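Local coordinates for uncharacterized protein (Singapore grouper iridovirus, PDB 3RJ2) that binds histone H3 and, as a viral protein, probably acts on the histone of the infected host cell, at residues A[38-47]-A[82-90]; A[54-64]-A[91-102]. All blocks are in the same frame, centred on the assembly; numbering follows the deposited sequence.

Interaction 1 of 2, residues A[38-47]-A[82-90]; sequences FPEKYTLLRY and LEGSLAVPK
Tyr47 lays its ring flat along the backbone of the neighbouring strand at Gly84. With chi1 at 56°, CG sits between its own backbone N and carbonyl carbon, which swings the ring across the strand pair instead of off the sheet. Gly84 CA then lies 4.0 Å from the ring centroid in a CH-pi contact, and Gly84 O hangs over the same ring nearer its rim. The Leu82 carbonyl oxygen meets the ring at its edge, in plane, 3.6 Å from Tyr47 CD1, while the Leu82 and Leu86 side chains approach CE1 and CE2.

At the other end Val88 is the wedge. Its CG1, anti to the backbone N (chi1 -180°), reaches Phe38 CE2 at 3.8 Å, and CG2 rests 3.5 Å from Leu44 N and also touches Leu45 CB. The Phe38 ring is covered on one face by Tyr42 CD2, and Phe61 packs on both Phe38 and Val88.

Five backbone bonds hold the pair together; Leu45 N to Leu86 O is short and straight (2.7 Å, 177°). Leu45, Tyr47 and Leu86 share the inner face; there Leu86 meets Val59 and Tyr47 meets Leu74, while Leu45 packs on Cys9 and Phe11 of strand 6-12. Arg46 and Ser85 lie on the outer face. This is an antiparallel edge pair of a beta sandwich; against strand 6-12, Thr43 and Leu44 form a classic bulge opposite Val12.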
loop_
_atom_site.group_PDB
_atom_site.type_symbol
_atom_site.label_atom_id
_atom_site.label_comp_id
_atom_site.label_asym_id
_atom_site.label_seq_id
_atom_site.Cartn_x
_atom_site.Cartn_y
_atom_site.Cartn_z
ATOM N N PHE A 38 1.011 -12.305 -1.006
ATOM C CA PHE A 38 0.504 -13.071 0.139
ATOM C C PHE A 38 1.128 -14.467 0.202
ATOM O O PHE A 38 1.147 -15.178 -0.808
ATOM C CB PHE A 38 -1.019 -13.214 0.083
ATOM C CG PHE A 38 -1.783 -11.894 0.154
ATOM C CD1 PHE A 38 -1.139 -10.692 0.451
ATOM C CD2 PHE A 38 -3.160 -11.874 -0.055
ATOM C CE1 PHE A 38 -1.859 -9.497 0.530
ATOM C CE2 PHE A 38 -3.881 -10.685 0.024
ATOM C CZ PHE A 38 -3.233 -9.502 0.312
ATOM N N PRO A 39 1.661 -14.855 1.377
ATOM C CA PRO A 39 2.107 -16.240 1.559
ATOM C C PRO A 39 0.927 -17.162 1.913
ATOM O O PRO A 39 1.075 -18.384 1.883
ATOM C CB PRO A 39 3.098 -16.133 2.719
ATOM C CG PRO A 39 2.578 -14.990 3.550
ATOM C CD PRO A 39 1.997 -14.011 2.542
ATOM N N GLU A 40 -0.229 -16.559 2.216
ATOM C CA GLU A 40 -1.467 -17.268 2.570
ATOM C C GLU A 40 -2.646 -16.314 2.362
ATOM O O GLU A 40 -2.448 -15.107 2.240
ATOM C CB GLU A 40 -1.422 -17.740 4.029
ATOM C CG GLU A 40 -1.374 -16.598 5.053
ATOM C CD GLU A 40 -1.256 -17.090 6.485
ATOM O OE1 GLU A 40 -2.146 -17.841 6.937
ATOM O OE2 GLU A 40 -0.278 -16.712 7.167
ATOM N N LYS A 41 -3.867 -16.839 2.332
ATOM C CA LYS A 41 -5.047 -15.989 2.122
ATOM C C LYS A 41 -5.349 -15.148 3.367
ATOM O O LYS A 41 -5.307 -15.628 4.503
ATOM C CB LYS A 41 -6.283 -16.811 1.708
ATOM C CG LYS A 41 -6.024 -17.779 0.532
ATOM C CD LYS A 41 -7.317 -18.361 -0.053
ATOM C CE LYS A 41 -7.008 -19.429 -1.141
ATOM N NZ LYS A 41 -8.126 -19.646 -2.132
ATOM N N TYR A 42 -5.618 -13.874 3.156
ATOM C CA TYR A 42 -5.966 -13.021 4.270
ATOM C C TYR A 42 -7.393 -12.626 4.053
ATOM O O TYR A 42 -7.859 -12.682 2.925
ATOM C CB TYR A 42 -5.074 -11.788 4.293
ATOM C CG TYR A 42 -3.616 -12.057 4.581
ATOM C CD1 TYR A 42 -3.219 -12.746 5.723
ATOM C CD2 TYR A 42 -2.632 -11.584 3.723
ATOM C CE1 TYR A 42 -1.880 -12.968 5.997
ATOM C CE2 TYR A 42 -1.291 -11.800 3.985
ATOM C CZ TYR A 42 -0.924 -12.489 5.117
ATOM O OH TYR A 42 0.410 -12.711 5.343
ATOM N N THR A 43 -8.085 -12.221 5.111
ATOM C CA THR A 43 -9.471 -11.792 4.990
ATOM C C THR A 43 -9.672 -10.365 5.469
ATOM O O THR A 43 -10.697 -9.744 5.185
ATOM C CB THR A 43 -10.386 -12.667 5.810
ATOM O OG1 THR A 43 -9.981 -12.587 7.180
ATOM C CG2 THR A 43 -10.325 -14.132 5.318
ATOM N N LEU A 44 -8.695 -9.837 6.193
ATOM C CA LEU A 44 -8.845 -8.525 6.796
ATOM C C LEU A 44 -7.489 -7.846 6.879
ATOM O O LEU A 44 -6.481 -8.484 7.203
ATOM C CB LEU A 44 -9.494 -8.649 8.191
ATOM C CG LEU A 44 -10.043 -7.358 8.817
ATOM C CD1 LEU A 44 -11.254 -6.840 8.046
ATOM C CD2 LEU A 44 -10.386 -7.529 10.289
ATOM N N LEU A 45 -7.463 -6.557 6.556
ATOM C CA LEU A 45 -6.287 -5.728 6.765
ATOM C C LEU A 45 -6.595 -4.662 7.822
ATOM O O LEU A 45 -7.465 -3.834 7.610
ATOM C CB LEU A 45 -5.833 -5.081 5.448
ATOM C CG LEU A 45 -4.772 -3.954 5.533
ATOM C CD1 LEU A 45 -3.478 -4.476 6.129
ATOM C CD2 LEU A 45 -4.496 -3.319 4.186
ATOM N N ARG A 46 -5.896 -4.701 8.953
ATOM C CA ARG A 46 -5.995 -3.639 9.952
ATOM C C ARG A 46 -4.756 -2.747 9.838
ATOM O O ARG A 46 -3.637 -3.212 9.970
ATOM C CB ARG A 46 -6.119 -4.212 11.366
ATOM C CG ARG A 46 -7.243 -5.243 11.530
ATOM C CD ARG A 46 -7.195 -5.959 12.876
ATOM N NE ARG A 46 -7.362 -5.036 13.996
ATOM C CZ ARG A 46 -8.536 -4.569 14.429
ATOM N NH1 ARG A 46 -9.675 -4.934 13.835
ATOM N NH2 ARG A 46 -8.567 -3.720 15.459
ATOM N N TYR A 47 -4.961 -1.464 9.582
ATOM C CA TYR A 47 -3.835 -0.578 9.352
ATOM C C TYR A 47 -3.762 0.538 10.385
ATOM O O TYR A 47 -4.761 0.903 10.994
ATOM C CB TYR A 47 -3.916 0.014 7.939
ATOM C CG TYR A 47 -5.214 0.729 7.673
ATOM C CD1 TYR A 47 -5.381 2.066 8.031
ATOM C CD2 TYR A 47 -6.288 0.065 7.055
ATOM C CE1 TYR A 47 -6.590 2.731 7.799
ATOM C CE2 TYR A 47 -7.496 0.720 6.814
ATOM C CZ TYR A 47 -7.645 2.049 7.189
ATOM O OH TYR A 47 -8.844 2.704 6.946
ATOM N N LEU A 82 -3.876 7.676 10.833
ATOM C CA LEU A 82 -5.145 7.149 10.342
ATOM C C LEU A 82 -5.217 5.651 10.560
ATOM O O LEU A 82 -4.382 4.909 10.076
ATOM C CB LEU A 82 -5.341 7.492 8.855
ATOM C CG LEU A 82 -6.516 6.897 8.083
ATOM C CD1 LEU A 82 -7.831 7.366 8.651
ATOM C CD2 LEU A 82 -6.420 7.287 6.627
ATOM N N GLU A 83 -6.235 5.223 11.301
ATOM C CA GLU A 83 -6.398 3.839 11.683
ATOM C C GLU A 83 -7.746 3.336 11.217
ATOM O O GLU A 83 -8.740 4.090 11.143
ATOM C CB GLU A 83 -6.237 3.676 13.202
ATOM C CG GLU A 83 -4.855 4.148 13.688
ATOM C CD GLU A 83 -4.510 3.769 15.131
ATOM O OE1 GLU A 83 -5.431 3.722 15.984
ATOM O OE2 GLU A 83 -3.295 3.555 15.416
ATOM N N GLY A 84 -7.778 2.055 10.889
ATOM C CA GLY A 84 -8.997 1.443 10.427
ATOM C C GLY A 84 -8.725 0.063 9.905
ATOM O O GLY A 84 -7.635 -0.472 10.061
ATOM N N SER A 85 -9.731 -0.521 9.278
ATOM C CA SER A 85 -9.544 -1.822 8.695
ATOM C C SER A 85 -10.269 -1.914 7.380
ATOM O O SER A 85 -11.157 -1.111 7.088
ATOM C CB SER A 85 -9.956 -2.936 9.662
ATOM O OG SER A 85 -11.324 -2.855 9.954
ATOM N N LEU A 86 -9.850 -2.900 6.599
ATOM C CA LEU A 86 -10.281 -3.122 5.227
ATOM C C LEU A 86 -10.491 -4.608 4.996
ATOM O O LEU A 86 -9.640 -5.422 5.385
ATOM C CB LEU A 86 -9.161 -2.720 4.273
ATOM C CG LEU A 86 -9.204 -1.484 3.405
ATOM C CD1 LEU A 86 -8.174 -1.753 2.325
ATOM C CD2 LEU A 86 -10.613 -1.282 2.785
ATOM N N ALA A 87 -11.572 -4.953 4.311
ATOM C CA ALA A 87 -11.785 -6.330 3.912
ATOM C C ALA A 87 -10.829 -6.679 2.771
ATOM O O ALA A 87 -10.606 -5.876 1.892
ATOM C CB ALA A 87 -13.239 -6.550 3.498
ATOM N N VAL A 88 -10.240 -7.869 2.830
ATOM C CA VAL A 88 -9.392 -8.384 1.762
ATOM C C VAL A 88 -10.265 -9.289 0.866
ATOM O O VAL A 88 -10.922 -10.206 1.366
ATOM C CB VAL A 88 -8.171 -9.162 2.346
ATOM C CG1 VAL A 88 -7.286 -9.692 1.243
ATOM C CG2 VAL A 88 -7.347 -8.271 3.309
ATOM N N PRO A 89 -10.311 -9.014 -0.455
ATOM C CA PRO A 89 -11.110 -9.825 -1.382
ATOM C C PRO A 89 -10.730 -11.312 -1.342
ATOM O O PRO A 89 -9.559 -11.642 -1.132
ATOM C CB PRO A 89 -10.753 -9.243 -2.759
ATOM C CG PRO A 89 -10.277 -7.862 -2.498
ATOM C CD PRO A 89 -9.655 -7.876 -1.132
ATOM N N LYS A 90 -11.719 -12.186 -1.543
ATOM C CA LYS A 90 -11.529 -13.638 -1.665
ATOM C C LYS A 90 -10.356 -14.047 -2.564
ATOM O O LYS A 90 -9.570 -14.942 -2.221
ATOM C CB LYS A 90 -12.831 -14.294 -2.202
ATOM C CG LYS A 90 -13.648 -15.055 -1.148
ATOM C CD LYS A 90 -14.972 -15.664 -1.707
ATOM C CE LYS A 90 -15.747 -16.383 -0.581
ATOM N NZ LYS A 90 -17.246 -16.511 -0.787
#

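Interaction 2 of 2, residues A[54-64]-A[91-102]; sequences FMRHRVTFFNA and DAAYARIHAAIN
Residues 56-62 and 94-98 run antiparallel, their axes 4.6 Å apart at 165°, with paired backbone bonds at Arg58-His98 and Thr60-Arg96. At Phe62 a classic bulge puts two residues opposite one: Phe62 O accepts from both Ala93 N (2.9 Å) and Tyr94 N (3.2 Å). At the far end Asn102 ND2 donates to Arg56 O in the carbonyl plane, on a lone pair, where the chain enters a short helix.

Phe61 rests CE2 on Ala95 CB, on the face shared with Val59 and Ile97. On the other face, Phe62 brings its ring edge to Arg96, CE2 lying 3.7 Å from CB, and its rim covers one face of the guanidinium, the two planes 55° apart. Arg96 carries its head on to Thr35, Thr134 and Ala137. Ile101 CD1 packs 3.8 Å from Arg58 CD.

Arg58 reaches forward along its own strand, the bend at chi3 (136°) bringing NE to Thr60 OG1 at 2.9 Å. One water joins that hydroxyl to Arg58 O and to His98 ND1, 2.7 Å from the water, while His98 NE2 bonds Thr134. Both ring nitrogens of His98 thus have partners, fixing its rotation; the nearby Arg58 would probably disfavour a positive charge on it.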
loop_
_atom_site.group_PDB
_atom_site.type_symbol
_atom_site.label_atom_id
_atom_site.label_comp_id
_atom_site.label_asym_id
_atom_site.label_seq_id
_atom_site.Cartn_x
_atom_site.Cartn_y
_atom_site.Cartn_z
ATOM N N PHE A 54 -4.821 15.361 5.675
ATOM C CA PHE A 54 -5.278 15.474 4.287
ATOM C C PHE A 54 -4.468 14.643 3.284
ATOM O O PHE A 54 -4.657 14.793 2.081
ATOM C CB PHE A 54 -5.416 16.951 3.842
ATOM C CG PHE A 54 -6.274 17.791 4.768
ATOM C CD1 PHE A 54 -7.662 17.684 4.751
ATOM C CD2 PHE A 54 -5.690 18.660 5.680
ATOM C CE1 PHE A 54 -8.454 18.448 5.624
ATOM C CE2 PHE A 54 -6.477 19.421 6.557
ATOM C CZ PHE A 54 -7.854 19.310 6.522
ATOM N N MET A 55 -3.596 13.749 3.765
ATOM C CA MET A 55 -2.931 12.784 2.856
ATOM C C MET A 55 -3.931 11.744 2.347
ATOM O O MET A 55 -4.896 11.421 3.022
ATOM C CB MET A 55 -1.783 12.042 3.554
ATOM C CG MET A 55 -0.403 12.654 3.405
ATOM S SD MET A 55 0.781 11.543 4.194
ATOM C CE MET A 55 2.221 12.611 4.205
ATOM N N ARG A 56 -3.684 11.209 1.161
ATOM C CA ARG A 56 -4.493 10.121 0.658
ATOM C C ARG A 56 -3.555 9.004 0.263
ATOM O O ARG A 56 -2.517 9.268 -0.324
ATOM C CB ARG A 56 -5.313 10.585 -0.539
ATOM C CG ARG A 56 -6.012 9.487 -1.301
ATOM C CD ARG A 56 -7.321 9.999 -1.861
ATOM N NE ARG A 56 -7.228 10.263 -3.283
ATOM C CZ ARG A 56 -8.114 10.986 -3.971
ATOM N NH1 ARG A 56 -9.163 11.546 -3.364
ATOM N NH2 ARG A 56 -7.936 11.161 -5.270
ATOM N N HIS A 57 -3.924 7.773 0.594
ATOM C CA HIS A 57 -3.198 6.589 0.132
ATOM C C HIS A 57 -4.136 5.668 -0.636
ATOM O O HIS A 57 -5.346 5.655 -0.391
ATOM C CB HIS A 57 -2.573 5.840 1.314
ATOM C CG HIS A 57 -1.904 6.745 2.296
ATOM N ND1 HIS A 57 -2.375 6.933 3.580
ATOM C CD2 HIS A 57 -0.836 7.565 2.164
ATOM C CE1 HIS A 57 -1.611 7.815 4.204
ATOM N NE2 HIS A 57 -0.668 8.211 3.366
ATOM N N ARG A 58 -3.578 4.897 -1.558
ATOM C CA ARG A 58 -4.346 3.888 -2.247
ATOM C C ARG A 58 -3.885 2.490 -1.829
ATOM O O ARG A 58 -2.687 2.177 -1.837
ATOM C CB ARG A 58 -4.210 4.090 -3.749
ATOM C CG ARG A 58 -5.157 3.314 -4.571
ATOM C CD ARG A 58 -4.896 3.606 -6.044
ATOM N NE ARG A 58 -4.908 2.376 -6.805
ATOM C CZ ARG A 58 -5.721 2.094 -7.813
ATOM N NH1 ARG A 58 -6.608 2.979 -8.246
ATOM N NH2 ARG A 58 -5.616 0.915 -8.393
ATOM N N VAL A 59 -4.856 1.669 -1.434
ATOM C CA VAL A 59 -4.647 0.245 -1.190
ATOM C C VAL A 59 -5.359 -0.535 -2.295
ATOM O O VAL A 59 -6.573 -0.413 -2.469
ATOM C CB VAL A 59 -5.230 -0.202 0.179
ATOM C CG1 VAL A 59 -4.865 -1.654 0.450
ATOM C CG2 VAL A 59 -4.724 0.693 1.288
ATOM N N THR A 60 -4.595 -1.334 -3.027
ATOM C CA THR A 60 -5.095 -2.051 -4.188
ATOM C C THR A 60 -4.820 -3.528 -3.938
ATOM O O THR A 60 -3.799 -3.892 -3.315
ATOM C CB THR A 60 -4.386 -1.578 -5.493
ATOM O OG1 THR A 60 -4.401 -0.144 -5.553
ATOM C CG2 THR A 60 -5.070 -2.123 -6.737
ATOM N N PHE A 61 -5.761 -4.360 -4.376
ATOM C CA PHE A 61 -5.587 -5.801 -4.383
ATOM C C PHE A 61 -5.609 -6.331 -5.814
ATOM O O PHE A 61 -6.366 -5.834 -6.670
ATOM C CB PHE A 61 -6.684 -6.481 -3.565
ATOM C CG PHE A 61 -6.695 -6.079 -2.120
ATOM C CD1 PHE A 61 -7.634 -5.174 -1.652
ATOM C CD2 PHE A 61 -5.739 -6.577 -1.241
ATOM C CE1 PHE A 61 -7.634 -4.790 -0.304
ATOM C CE2 PHE A 61 -5.722 -6.189 0.097
ATOM C CZ PHE A 61 -6.678 -5.301 0.568
ATOM N N PHE A 62 -4.776 -7.339 -6.047
ATOM C CA PHE A 62 -4.651 -8.005 -7.333
ATOM C C PHE A 62 -4.806 -9.512 -7.115
ATOM O O PHE A 62 -4.465 -10.029 -6.035
ATOM C CB PHE A 62 -3.280 -7.723 -7.962
ATOM C CG PHE A 62 -2.922 -6.270 -8.013
ATOM C CD1 PHE A 62 -3.392 -5.456 -9.049
ATOM C CD2 PHE A 62 -2.109 -5.701 -7.026
ATOM C CE1 PHE A 62 -3.065 -4.111 -9.097
ATOM C CE2 PHE A 62 -1.791 -4.347 -7.072
ATOM C CZ PHE A 62 -2.264 -3.558 -8.111
ATOM N N ASN A 63 -5.319 -10.209 -8.127
ATOM C CA ASN A 63 -5.472 -11.673 -8.054
ATOM C C ASN A 63 -4.170 -12.428 -8.333
ATOM O O ASN A 63 -3.111 -11.810 -8.487
ATOM C CB ASN A 63 -6.650 -12.160 -8.915
ATOM C CG ASN A 63 -6.403 -12.021 -10.415
ATOM O OD1 ASN A 63 -5.267 -11.950 -10.882
ATOM N ND2 ASN A 63 -7.482 -12.003 -11.174
ATOM N N ALA A 64 -4.237 -13.760 -8.394
ATOM C CA ALA A 64 -3.040 -14.588 -8.500
ATOM C C ALA A 64 -2.317 -14.425 -9.835
ATOM O O ALA A 64 -1.131 -14.746 -9.945
ATOM C CB ALA A 64 -3.388 -16.069 -8.255
ATOM N N ASP A 91 -10.262 -13.401 -3.723
ATOM C CA ASP A 91 -9.256 -13.725 -4.754
ATOM C C ASP A 91 -7.987 -12.867 -4.708
ATOM O O ASP A 91 -7.201 -12.855 -5.667
ATOM C CB ASP A 91 -9.875 -13.636 -6.156
ATOM C CG ASP A 91 -10.710 -12.391 -6.347
ATOM O OD1 ASP A 91 -11.103 -11.761 -5.343
ATOM O OD2 ASP A 91 -10.997 -12.043 -7.509
ATOM N N ALA A 92 -7.785 -12.148 -3.609
ATOM C CA ALA A 92 -6.589 -11.341 -3.453
ATOM C C ALA A 92 -5.386 -12.235 -3.196
ATOM O O ALA A 92 -5.412 -13.078 -2.303
ATOM C CB ALA A 92 -6.757 -10.317 -2.342
ATOM N N ALA A 93 -4.344 -12.041 -4.008
ATOM C CA ALA A 93 -3.055 -12.712 -3.838
ATOM C C ALA A 93 -1.916 -11.711 -3.580
ATOM O O ALA A 93 -0.803 -12.112 -3.213
ATOM C CB ALA A 93 -2.745 -13.562 -5.059
ATOM N N TYR A 94 -2.207 -10.420 -3.771
ATOM C CA TYR A 94 -1.234 -9.325 -3.615
ATOM C C TYR A 94 -1.904 -8.081 -3.101
ATOM O O TYR A 94 -3.055 -7.795 -3.455
ATOM C CB TYR A 94 -0.628 -8.887 -4.965
ATOM C CG TYR A 94 0.124 -9.923 -5.738
ATOM C CD1 TYR A 94 1.502 -10.030 -5.626
ATOM C CD2 TYR A 94 -0.541 -10.757 -6.619
ATOM C CE1 TYR A 94 2.206 -10.970 -6.370
ATOM C CE2 TYR A 94 0.140 -11.704 -7.359
ATOM C CZ TYR A 94 1.509 -11.807 -7.233
ATOM O OH TYR A 94 2.177 -12.755 -7.976
ATOM N N ALA A 95 -1.158 -7.313 -2.313
ATOM C CA ALA A 95 -1.585 -5.989 -1.900
ATOM C C ALA A 95 -0.533 -4.977 -2.342
ATOM O O ALA A 95 0.644 -5.296 -2.447
ATOM C CB ALA A 95 -1.798 -5.925 -0.383
ATOM N N ARG A 96 -0.977 -3.767 -2.620
ATOM C CA ARG A 96 -0.090 -2.670 -2.916
ATOM C C ARG A 96 -0.631 -1.442 -2.193
ATOM O O ARG A 96 -1.853 -1.245 -2.093
ATOM C CB ARG A 96 0.016 -2.454 -4.433
ATOM C CG ARG A 96 0.836 -1.237 -4.888
ATOM C CD ARG A 96 1.179 -1.314 -6.361
ATOM N NE ARG A 96 2.098 -2.422 -6.640
ATOM C CZ ARG A 96 2.233 -3.019 -7.823
ATOM N NH1 ARG A 96 1.493 -2.646 -8.873
ATOM N NH2 ARG A 96 3.109 -4.001 -7.957
ATOM N N ILE A 97 0.279 -0.645 -1.647
ATOM C CA ILE A 97 -0.076 0.660 -1.118
ATOM C C ILE A 97 0.667 1.710 -1.933
ATOM O O ILE A 97 1.887 1.609 -2.105
ATOM C CB ILE A 97 0.269 0.767 0.400
ATOM C CG1 ILE A 97 -0.570 -0.243 1.203
ATOM C CG2 ILE A 97 0.086 2.181 0.903
ATOM C CD1 ILE A 97 -0.259 -0.337 2.701
ATOM N N HIS A 98 -0.065 2.679 -2.485
ATOM C CA HIS A 98 0.551 3.899 -2.999
ATOM C C HIS A 98 0.381 4.925 -1.889
ATOM O O HIS A 98 -0.741 5.385 -1.645
ATOM C CB HIS A 98 -0.142 4.413 -4.277
ATOM C CG HIS A 98 0.081 3.558 -5.493
ATOM N ND1 HIS A 98 -0.520 2.327 -5.661
ATOM C CD2 HIS A 98 0.824 3.766 -6.606
ATOM C CE1 HIS A 98 -0.142 1.807 -6.816
ATOM N NE2 HIS A 98 0.665 2.665 -7.414
ATOM N N ALA A 99 1.481 5.271 -1.219
ATOM C CA ALA A 99 1.485 6.269 -0.149
ATOM C C ALA A 99 1.528 7.709 -0.667
ATOM O O ALA A 99 2.301 8.032 -1.565
ATOM C CB ALA A 99 2.658 6.019 0.776
ATOM N N ALA A 100 0.700 8.569 -0.077
ATOM C CA ALA A 100 0.501 9.949 -0.516
ATOM C C ALA A 100 0.265 9.996 -2.019
ATOM O O ALA A 100 0.995 10.666 -2.751
ATOM C CB ALA A 100 1.675 10.852 -0.113
ATOM N N ILE A 101 -0.756 9.265 -2.468
ATOM C CA ILE A 101 -1.168 9.291 -3.870
ATOM C C ILE A 101 -1.785 10.652 -4.210
ATOM O O ILE A 101 -2.042 10.942 -5.381
ATOM C CB ILE A 101 -2.141 8.142 -4.228
ATOM C CG1 ILE A 101 -2.243 7.993 -5.759
ATOM C CG2 ILE A 101 -3.512 8.375 -3.586
ATOM C CD1 ILE A 101 -2.557 6.616 -6.241
ATOM N N ASN A 102 -2.025 11.472 -3.182
ATOM C CA ASN A 102 -2.451 12.868 -3.385
ATOM C C ASN A 102 -1.354 13.697 -4.033
ATOM O O ASN A 102 -1.645 14.708 -4.666
ATOM C CB ASN A 102 -2.977 13.538 -2.103
ATOM C CG ASN A 102 -1.972 13.552 -0.986
ATOM O OD1 ASN A 102 -1.501 14.623 -0.568
ATOM N ND2 ASN A 102 -1.636 12.378 -0.476
HETATM O O HOH W 1 -4.772 11.444 -5.658
HETATM O O HOH W 2 -2.271 0.751 -4.344
HETATM O O HOH W 3 0.740 -15.307 -7.995
HETATM O O HOH W 4 -6.497 -15.213 -7.308
#

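Coming from the N terminus, the chain passes through 38-47, then 54-64, before returning through 82-90 and 91-102. Interaction 1 closes a loop of 34 intervening residues and interaction 2 one of 26, and the two cross because their segments alternate. Interaction 1 pairs strands 44-50 and 81-87 in the four-stranded sheet; interaction 2 pairs 56-62 with 94-98 in the six-stranded one. The chain crosses between the sheets after 31-37, 44-50, 68-75 and 81-87. The contacts meet where 82-90 runs into 91-102: Phe38 N probably bonds Ala93 O (2.9 Å), prolonging the pairing of 31-37 with 94-98, and Pro89 CD packs on Phe61 CD1, joining the crossover to the six-stranded sheet.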